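Long-range contacts in transmembrane oligosaccharyl transferase (PDB 3WAJ), which belongs to the archaeal AglB/STT3 oligosaccharyl transferase family, joining a many-helix membrane part to soluble domains and carrying a zinc ion in the model: residues A[227-232]-A[408-413]; A[243-248]-A[295-301]. All coordinates share one frame; numbering follows the deposited sequence.

Contact 1: A[227-232]-A[408-413]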
loop_
_atom_site.group_PDB
_atom_site.type_symbol
_atom_site.label_atom_id
_atom_site.label_comp_id
_atom_site.label_asym_id
_atom_site.label_seq_id
_atom_site.Cartn_x
_atom_site.Cartn_y
_atom_site.Cartn_z
ATOM N N ALA A 227 11.337 17.863 23.384
ATOM C CA ALA A 227 11.206 19.271 23.002
ATOM C C ALA A 227 10.321 20.048 23.990
ATOM O O ALA A 227 10.568 21.233 24.240
ATOM C CB ALA A 227 10.696 19.413 21.569
ATOM N N PHE A 228 9.309 19.385 24.557
ATOM C CA PHE A 228 8.470 20.012 25.588
ATOM C C PHE A 228 9.336 20.454 26.748
ATOM O O PHE A 228 9.146 21.541 27.295
ATOM C CB PHE A 228 7.394 19.061 26.147
ATOM C CG PHE A 228 6.394 18.571 25.127
ATOM C CD1 PHE A 228 6.304 19.144 23.864
ATOM C CD2 PHE A 228 5.537 17.534 25.448
ATOM C CE1 PHE A 228 5.379 18.675 22.927
ATOM C CE2 PHE A 228 4.609 17.061 24.523
ATOM C CZ PHE A 228 4.528 17.635 23.263
ATOM N N MET A 229 10.275 19.599 27.138
ATOM C CA MET A 229 11.127 19.898 28.277
ATOM C C MET A 229 12.152 20.953 27.904
ATOM O O MET A 229 12.386 21.892 28.666
ATOM C CB MET A 229 11.792 18.632 28.816
ATOM C CG MET A 229 10.782 17.575 29.223
ATOM S SD MET A 229 11.551 16.029 29.717
ATOM C CE MET A 229 12.568 16.608 31.077
ATOM N N PHE A 230 12.749 20.799 26.729
ATOM C CA PHE A 230 13.706 21.780 26.234
ATOM C C PHE A 230 13.132 23.194 26.382
ATOM O O PHE A 230 13.702 24.032 27.078
ATOM C CB PHE A 230 14.054 21.498 24.775
ATOM C CG PHE A 230 15.011 22.488 24.179
ATOM C CD1 PHE A 230 16.378 22.354 24.378
ATOM C CD2 PHE A 230 14.549 23.557 23.423
ATOM C CE1 PHE A 230 17.278 23.273 23.825
ATOM C CE2 PHE A 230 15.441 24.484 22.870
ATOM C CZ PHE A 230 16.803 24.338 23.069
ATOM N N PHE A 231 11.973 23.432 25.772
ATOM C CA PHE A 231 11.353 24.758 25.775
ATOM C C PHE A 231 10.838 25.224 27.143
ATOM O O PHE A 231 10.946 26.404 27.463
ATOM C CB PHE A 231 10.276 24.866 24.677
ATOM C CG PHE A 231 10.850 24.982 23.282
ATOM C CD1 PHE A 231 11.628 26.082 22.924
ATOM C CD2 PHE A 231 10.630 23.989 22.334
ATOM C CE1 PHE A 231 12.172 26.183 21.636
ATOM C CE2 PHE A 231 11.172 24.089 21.047
ATOM C CZ PHE A 231 11.937 25.182 20.700
ATOM N N ALA A 232 10.298 24.312 27.950
ATOM C CA ALA A 232 9.919 24.649 29.331
ATOM C C ALA A 232 11.124 25.110 30.163
ATOM O O ALA A 232 10.973 25.815 31.162
ATOM C CB ALA A 232 9.218 23.486 30.010
ATOM N N MET A 408 1.617 25.232 25.245
ATOM C CA MET A 408 2.876 25.274 24.515
ATOM C C MET A 408 3.220 23.898 23.939
ATOM O O MET A 408 3.684 23.791 22.807
ATOM C CB MET A 408 4.020 25.781 25.396
ATOM C CG MET A 408 5.308 26.020 24.618
ATOM S SD MET A 408 6.756 26.176 25.675
ATOM C CE MET A 408 6.639 24.664 26.636
ATOM N N ALA A 409 2.979 22.851 24.724
ATOM C CA ALA A 409 3.257 21.483 24.298
ATOM C C ALA A 409 2.472 21.152 23.030
ATOM O O ALA A 409 3.002 20.562 22.093
ATOM C CB ALA A 409 2.922 20.503 25.414
ATOM N N LEU A 410 1.209 21.560 23.000
ATOM C CA LEU A 410 0.349 21.279 21.856
ATOM C C LEU A 410 0.856 21.930 20.564
ATOM O O LEU A 410 0.874 21.291 19.506
ATOM C CB LEU A 410 -1.093 21.698 22.155
ATOM C CG LEU A 410 -2.210 20.869 21.518
ATOM C CD1 LEU A 410 -2.328 19.479 22.164
ATOM C CD2 LEU A 410 -3.516 21.641 21.611
ATOM N N LEU A 411 1.272 23.193 20.656
ATOM C CA LEU A 411 1.823 23.918 19.507
ATOM C C LEU A 411 3.071 23.245 18.941
ATOM O O LEU A 411 3.227 23.127 17.724
ATOM C CB LEU A 411 2.118 25.373 19.884
ATOM C CG LEU A 411 0.935 26.309 19.628
ATOM C CD1 LEU A 411 1.075 27.630 20.385
ATOM C CD2 LEU A 411 0.784 26.557 18.132
ATOM N N ILE A 412 3.946 22.809 19.844
ATOM C CA ILE A 412 5.179 22.123 19.491
ATOM C C ILE A 412 4.858 20.837 18.745
ATOM O O ILE A 412 5.507 20.497 17.759
ATOM C CB ILE A 412 5.995 21.786 20.761
ATOM C CG1 ILE A 412 6.499 23.064 21.432
ATOM C CG2 ILE A 412 7.174 20.877 20.441
ATOM C CD1 ILE A 412 7.345 22.799 22.672
ATOM N N TRP A 413 3.855 20.117 19.233
ATOM C CA TRP A 413 3.387 18.906 18.569
ATOM C C TRP A 413 2.887 19.231 17.165
ATOM O O TRP A 413 3.241 18.557 16.205
ATOM C CB TRP A 413 2.277 18.247 19.396
ATOM C CG TRP A 413 1.490 17.192 18.663
ATOM C CD1 TRP A 413 1.968 16.024 18.126
ATOM C CD2 TRP A 413 0.078 17.197 18.417
ATOM N NE1 TRP A 413 0.936 15.314 17.555
ATOM C CE2 TRP A 413 -0.233 16.010 17.721
ATOM C CE3 TRP A 413 -0.951 18.092 18.716
ATOM C CZ2 TRP A 413 -1.535 15.696 17.320
ATOM C CZ3 TRP A 413 -2.248 17.781 18.314
ATOM C CH2 TRP A 413 -2.525 16.595 17.626
#
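Met408 reaches across to Phe231 and Ala232 with the far end of its side chain. With CG anti to the backbone N (chi1 -172°), SD lies 3.9 Å from Phe231 CB; the bend at the last torsion turns CE onto the helix backbone, 3.9 Å from Ala232 N and close to Phe228 O. Ala409, the next residue, meets Phe228, one turn before Ala232, in a CH-pi contact: its CB sits 3.7 Å from the ring centroid and almost exactly on the ring normal. The ring also comes close to the Ala409 carbonyl, with Phe228 CE1 3.1 Å from Ala409 O, an oxygen already taken up by the helical bond from Trp413 N. Ile412 divides its branches between three residues. CG2, anti to its own backbone N, meets the Phe228 ring in plane at the edge, 3.8 Å from CE1, and also touches Ala227 CB. CD1, at the end of the other branch, approaches Phe231 CD2 obliquely at 3.5 Å. The Trp413 backbone N lies near the plane of the Phe228 ring, but its indole leads off toward Gln170 and Leu174 of helix 163-181. The same helix reaches Phe228 through Leu174 and Phe177, so the phenyl ring is lodged where three helices meet. The two short axes pass 9.8 Å apart with their N-to-C directions 126° from one another, a steeply crossed apolar helix pair of the kind that builds the membrane-embedded helix bundle of the STT3 family.

Contact 2: A[243-248]-A[295-301]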
loop_
_atom_site.group_PDB
_atom_site.type_symbol
_atom_site.label_atom_id
_atom_site.label_comp_id
_atom_site.label_asym_id
_atom_site.label_seq_id
_atom_site.Cartn_x
_atom_site.Cartn_y
_atom_site.Cartn_z
ATOM N N ARG A 243 9.176 22.091 36.789
ATOM C CA ARG A 243 10.183 21.460 35.962
ATOM C C ARG A 243 10.796 20.208 36.582
ATOM O O ARG A 243 11.180 19.292 35.859
ATOM C CB ARG A 243 11.273 22.477 35.624
ATOM C CG ARG A 243 10.884 23.480 34.547
ATOM C CD ARG A 243 11.952 24.564 34.404
ATOM N NE ARG A 243 11.391 25.886 34.683
ATOM C CZ ARG A 243 11.559 26.558 35.817
ATOM N NH1 ARG A 243 12.303 26.057 36.788
ATOM N NH2 ARG A 243 10.992 27.744 35.967
ATOM N N LYS A 244 10.895 20.155 37.908
ATOM C CA LYS A 244 11.417 18.941 38.546
ATOM C C LYS A 244 10.469 17.748 38.376
ATOM O O LYS A 244 10.906 16.639 38.050
ATOM C CB LYS A 244 11.779 19.159 40.018
ATOM C CG LYS A 244 13.196 19.687 40.209
ATOM C CD LYS A 244 13.741 19.433 41.608
ATOM C CE LYS A 244 12.877 20.081 42.681
ATOM N NZ LYS A 244 13.248 19.564 44.034
ATOM N N ASN A 245 9.177 17.981 38.587
ATOM C CA ASN A 245 8.190 16.936 38.368
ATOM C C ASN A 245 7.935 16.650 36.877
ATOM O O ASN A 245 7.728 15.493 36.498
ATOM C CB ASN A 245 6.883 17.215 39.144
ATOM C CG ASN A 245 6.974 16.811 40.616
ATOM O OD1 ASN A 245 7.396 15.697 40.948
ATOM N ND2 ASN A 245 6.581 17.722 41.505
ATOM N N LEU A 246 7.965 17.688 36.041
ATOM C CA LEU A 246 7.845 17.516 34.588
ATOM C C LEU A 246 8.908 16.530 34.119
ATOM O O LEU A 246 8.644 15.651 33.298
ATOM C CB LEU A 246 8.025 18.847 33.855
ATOM C CG LEU A 246 8.301 18.740 32.353
ATOM C CD1 LEU A 246 7.076 18.200 31.637
ATOM C CD2 LEU A 246 8.720 20.063 31.750
ATOM N N SER A 247 10.105 16.681 34.676
ATOM C CA SER A 247 11.232 15.822 34.360
ATOM C C SER A 247 11.086 14.419 34.945
ATOM O O SER A 247 11.341 13.428 34.251
ATOM C CB SER A 247 12.528 16.457 34.861
ATOM O OG SER A 247 12.602 17.804 34.451
ATOM N N LEU A 248 10.695 14.336 36.217
ATOM C CA LEU A 248 10.565 13.044 36.901
ATOM C C LEU A 248 9.518 12.153 36.209
ATOM O O LEU A 248 9.748 10.958 35.979
ATOM C CB LEU A 248 10.259 13.226 38.399
ATOM C CG LEU A 248 11.452 13.510 39.325
ATOM C CD1 LEU A 248 11.006 13.860 40.759
ATOM C CD2 LEU A 248 12.430 12.331 39.336
ATOM N N TYR A 295 16.157 16.909 35.172
ATOM C CA TYR A 295 15.811 16.915 36.581
ATOM C C TYR A 295 16.954 17.502 37.395
ATOM O O TYR A 295 16.755 18.424 38.196
ATOM C CB TYR A 295 15.531 15.482 37.057
ATOM C CG TYR A 295 15.236 15.370 38.541
ATOM C CD1 TYR A 295 14.145 16.025 39.105
ATOM C CD2 TYR A 295 16.030 14.589 39.371
ATOM C CE1 TYR A 295 13.864 15.915 40.454
ATOM C CE2 TYR A 295 15.751 14.468 40.726
ATOM C CZ TYR A 295 14.670 15.139 41.257
ATOM O OH TYR A 295 14.396 15.029 42.602
ATOM N N GLN A 296 18.142 16.949 37.175
ATOM C CA GLN A 296 19.358 17.429 37.808
ATOM C C GLN A 296 19.661 18.907 37.495
ATOM O O GLN A 296 20.097 19.660 38.371
ATOM C CB GLN A 296 20.537 16.552 37.387
ATOM C CG GLN A 296 21.824 16.928 38.077
ATOM C CD GLN A 296 21.694 16.940 39.592
ATOM O OE1 GLN A 296 21.315 15.942 40.207
ATOM N NE2 GLN A 296 22.002 18.075 40.198
ATOM N N ILE A 297 19.429 19.324 36.255
ATOM C CA ILE A 297 19.644 20.719 35.898
ATOM C C ILE A 297 18.757 21.610 36.774
ATOM O O ILE A 297 19.232 22.612 37.353
ATOM C CB ILE A 297 19.432 20.975 34.388
ATOM C CG1 ILE A 297 20.598 20.381 33.595
ATOM C CG2 ILE A 297 19.330 22.450 34.103
ATOM C CD1 ILE A 297 20.399 20.392 32.090
ATOM N N GLU A 298 17.489 21.224 36.915
ATOM C CA GLU A 298 16.574 21.969 37.779
ATOM C C GLU A 298 17.052 21.997 39.254
ATOM O O GLU A 298 16.969 23.036 39.929
ATOM C CB GLU A 298 15.142 21.444 37.649
ATOM C CG GLU A 298 14.073 22.354 38.286
ATOM C CD GLU A 298 14.066 23.787 37.743
ATOM O OE1 GLU A 298 14.352 23.975 36.541
ATOM O OE2 GLU A 298 13.757 24.731 38.524
ATOM N N LYS A 299 17.596 20.879 39.734
ATOM C CA LYS A 299 18.086 20.819 41.114
ATOM C C LYS A 299 19.203 21.827 41.362
ATOM O O LYS A 299 19.202 22.505 42.389
ATOM C CB LYS A 299 18.519 19.398 41.497
ATOM C CG LYS A 299 17.338 18.430 41.736
ATOM C CD LYS A 299 17.797 16.975 41.931
ATOM C CE LYS A 299 18.690 16.831 43.161
ATOM N NZ LYS A 299 19.237 15.447 43.314
ATOM N N TRP A 300 20.135 21.932 40.412
ATOM C CA TRP A 300 21.232 22.900 40.483
ATOM C C TRP A 300 20.709 24.323 40.465
ATOM O O TRP A 300 21.228 25.208 41.153
ATOM C CB TRP A 300 22.200 22.704 39.312
ATOM C CG TRP A 300 23.081 21.522 39.516
ATOM C CD1 TRP A 300 23.475 20.992 40.717
ATOM C CD2 TRP A 300 23.670 20.703 38.500
ATOM N NE1 TRP A 300 24.281 19.900 40.505
ATOM C CE2 TRP A 300 24.416 19.699 39.154
ATOM C CE3 TRP A 300 23.632 20.716 37.102
ATOM C CZ2 TRP A 300 25.122 18.716 38.456
ATOM C CZ3 TRP A 300 24.336 19.741 36.408
ATOM C CH2 TRP A 300 25.065 18.753 37.085
ATOM N N ASN A 301 19.679 24.534 39.660
ATOM C CA ASN A 301 19.016 25.822 39.585
ATOM C C ASN A 301 18.400 26.182 40.938
ATOM O O ASN A 301 18.679 27.249 41.499
ATOM C CB ASN A 301 17.931 25.760 38.511
ATOM C CG ASN A 301 17.326 27.100 38.231
ATOM O OD1 ASN A 301 16.108 27.234 38.130
ATOM N ND2 ASN A 301 18.176 28.114 38.109
#
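Arg243 and Glu298 form the charged part of the interface, a salt bridge made through a single guanidinium nitrogen. NH1 faces both carboxylate oxygens, 2.6 Å from Glu298 OE2 and 2.9 Å from Glu298 OE1. Its hydrogen bond goes to OE1, on the syn side, with an N-H...O angle of 153°; NH1 lies well out of the carboxylate plane, and the two planar groups are turned 43° against each other. The glutamate gets there by setting CG anti to its backbone N and bending at the second torsion; the two side chains cross at about a right angle. Asp302 OD1 is near Glu298 OE2, and the arginine's charge would probably offset part of the repulsion between these two acids.

The helices carrying these groups run nearly antiparallel, at 163°, with axes 8.6 Å apart: an up-and-down pair in the helical part of the STT3 fold. Ser247 sits where the backbones come nearest, its CB 3.8 Å from Tyr295 CB. Phe233 and Met229 of helix 221-234 adjoin this serine as well.

Apolar and aromatic packing makes up the rest. Leu248 lies over one face of the Tyr295 ring in a CH-pi contact, with CD2 3.9 Å from the centroid and nearly on its normal, while CD1 leans toward CE1 at 3.5 Å. Lys299 CG, from the tyrosine's own helix, lies over the opposite face toward the rim, so the ring has Leu248 on one side and Lys299 on the other. Lys244 contributes its aliphatic part: CG presses on Glu298 CG at 3.4 Å, and CD touches both Tyr295 CE1 and Lys299 CG, 3.7 Å from each.

How the contacts relate
Contact 2 is nested within the long chain excursion closed by contact 1, and their centres lie about 16 Å apart. Helices 221-234 and 243-261, consecutive in the chain, join them directly. Met229 packs its CE 3.6 Å from Ser247 OG, and Ala232 CB lies 3.9 Å from Leu246 CD2. Ala232 O also comes within 3.5 Å of Arg243 NE, a packing approach. Helix 221-234 thus faces helix 405-420 in contact 1 with one side and turns Met229 to helix 243-261, which pairs with helix 278-303 in contact 2. Neither contact includes the zinc ligands Asp47, Asp161 and His163; both lie on the same side of the chain's centre.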